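Local coordinates for protein uncharacterized esterase YxiM (Bacillus subtilis, PDB 2O14) that is an uncharacterized member of the GDSL lipolytic enzyme family and probably acts as an esterase, at residues G168-V173 against G239-N244. Residues are numbered along the deposited sequence; the frame is centred on the assembly and turned at random.
Sequences GGDSTV and GINDTN
Asp170 meets both Ile240 and Asn241. Its OD2 lies 3.4 Å from Ile240 CB, and the two side chains cross at about a right angle. The Asn241 amide comes in beside the aspartate stem, with ND2 3.2 Å from Asp170 CB, and the amide and carboxylate planes stand 79° apart. Thr172 meets Ile240 tip to tip: Thr172 OG1 lies 3.6 Å from Ile240 CD1. Two waters bridge the segments. One donates to Asp170 OD2 at 2.6 Å and accepts from the backbone N of Gly239 and of Asn241. The other lies 2.6 Å from Ser171 OG and accepts from Asn241 ND2. Ser171 is the probable nucleophile, and Asn241 sits in a GxND sequence, consistent with the oxyanion-hole asparagine of SGNH hydrolases. Asp170 OD1 takes two donors: Thr172 N at 2.9 Å, forming an Asx turn, and Thr172 OG1 on the syn lone pair. With chi1 at 53°, CG sits between the backbone N and carbonyl carbon, which lets OD1 close this turn. With an alanine here the carboxylate is gone, and Thr172 N and OG1 would probably lose this acceptor, and the first water its link to the 168-173 segment. Ser171 also touches His342, probably also of the active site. The site lies at the ends of neighbouring parallel strands 164-169 and 233-237, with the 239-244 loop leading on toward helix 251-266.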
loop_
_atom_site.group_PDB
_atom_site.type_symbol
_atom_site.label_atom_id
_atom_site.label_comp_id
_atom_site.label_asym_id
_atom_site.label_seq_id
_atom_site.Cartn_x
_atom_site.Cartn_y
_atom_site.Cartn_z
ATOM N N GLY A 168 -5.266 -5.089 1.019
ATOM C CA GLY A 168 -5.686 -4.878 -0.352
ATOM C C GLY A 168 -6.952 -4.038 -0.313
ATOM O O GLY A 168 -7.763 -4.187 0.605
ATOM N N GLY A 169 -7.134 -3.144 -1.279
ATOM C CA GLY A 169 -8.334 -2.325 -1.272
ATOM C C GLY A 169 -8.347 -1.225 -2.313
ATOM O O GLY A 169 -7.529 -1.224 -3.236
ATOM N N ASP A 170 -9.283 -0.290 -2.157
ATOM C CA ASP A 170 -9.430 0.833 -3.078
ATOM C C ASP A 170 -9.167 2.183 -2.401
ATOM O O ASP A 170 -8.386 2.272 -1.452
ATOM C CB ASP A 170 -10.837 0.836 -3.686
ATOM C CG ASP A 170 -11.933 0.786 -2.629
ATOM O OD1 ASP A 170 -11.756 1.408 -1.561
ATOM O OD2 ASP A 170 -12.975 0.137 -2.872
ATOM N N SER A 171 -9.836 3.225 -2.895
ATOM C CA SER A 171 -9.697 4.583 -2.371
ATOM C C SER A 171 -10.092 4.755 -0.900
ATOM O O SER A 171 -9.594 5.662 -0.221
ATOM C CB SER A 171 -10.531 5.552 -3.214
ATOM O OG SER A 171 -10.108 5.563 -4.566
ATOM N N THR A 172 -10.991 3.910 -0.403
ATOM C CA THR A 172 -11.412 4.026 0.991
ATOM C C THR A 172 -10.490 3.236 1.919
ATOM O O THR A 172 -10.651 3.279 3.141
ATOM C CB THR A 172 -12.867 3.529 1.195
ATOM O OG1 THR A 172 -12.941 2.117 0.959
ATOM C CG2 THR A 172 -13.810 4.237 0.235
ATOM N N VAL A 173 -9.515 2.539 1.334
ATOM C CA VAL A 173 -8.569 1.712 2.089
ATOM C C VAL A 173 -7.101 2.134 1.967
ATOM O O VAL A 173 -6.334 2.035 2.929
ATOM C CB VAL A 173 -8.657 0.230 1.630
ATOM C CG1 VAL A 173 -7.696 -0.629 2.435
ATOM C CG2 VAL A 173 -10.085 -0.278 1.772
ATOM N N GLY A 239 -14.946 -4.090 -3.858
ATOM C CA GLY A 239 -16.355 -4.238 -4.172
ATOM C C GLY A 239 -17.006 -2.919 -4.545
ATOM O O GLY A 239 -18.019 -2.894 -5.251
ATOM N N ILE A 240 -16.424 -1.816 -4.083
ATOM C CA ILE A 240 -16.973 -0.504 -4.373
ATOM C C ILE A 240 -16.897 -0.178 -5.864
ATOM O O ILE A 240 -17.925 -0.009 -6.526
ATOM C CB ILE A 240 -16.243 0.592 -3.560
ATOM C CG1 ILE A 240 -16.450 0.348 -2.064
ATOM C CG2 ILE A 240 -16.770 1.974 -3.940
ATOM C CD1 ILE A 240 -15.736 1.354 -1.175
ATOM N N ASN A 241 -15.680 -0.109 -6.392
ATOM C CA ASN A 241 -15.464 0.208 -7.802
ATOM C C ASN A 241 -15.912 -0.929 -8.711
ATOM O O ASN A 241 -16.241 -0.718 -9.882
ATOM C CB ASN A 241 -13.980 0.515 -8.031
ATOM C CG ASN A 241 -13.511 1.717 -7.226
ATOM O OD1 ASN A 241 -13.719 2.865 -7.623
ATOM N ND2 ASN A 241 -12.896 1.457 -6.080
ATOM N N ASP A 242 -15.931 -2.136 -8.162
ATOM C CA ASP A 242 -16.330 -3.309 -8.917
ATOM C C ASP A 242 -17.758 -3.226 -9.455
ATOM O O ASP A 242 -18.077 -3.850 -10.471
ATOM C CB ASP A 242 -16.175 -4.553 -8.043
ATOM C CG ASP A 242 -14.765 -4.704 -7.501
ATOM O OD1 ASP A 242 -14.360 -3.890 -6.646
ATOM O OD2 ASP A 242 -14.055 -5.629 -7.942
ATOM N N THR A 243 -18.612 -2.454 -8.787
ATOM C CA THR A 243 -20.002 -2.324 -9.212
ATOM C C THR A 243 -20.194 -1.323 -10.348
ATOM O O THR A 243 -21.270 -1.257 -10.948
ATOM C CB THR A 243 -20.924 -1.921 -8.034
ATOM O OG1 THR A 243 -20.494 -0.667 -7.489
ATOM C CG2 THR A 243 -20.896 -2.989 -6.945
ATOM N N ASN A 244 -19.158 -0.542 -10.639
ATOM C CA ASN A 244 -19.219 0.434 -11.723
ATOM C C ASN A 244 -19.270 -0.347 -13.042
ATOM O O ASN A 244 -18.402 -1.177 -13.314
ATOM C CB ASN A 244 -17.977 1.324 -11.700
ATOM C CG ASN A 244 -18.091 2.522 -12.632
ATOM O OD1 ASN A 244 -18.660 2.434 -13.725
ATOM N ND2 ASN A 244 -17.531 3.648 -12.207
HETATM O O HOH W 1 -13.536 -1.362 -4.884
HETATM O O HOH W 2 -11.801 3.764 -5.334
#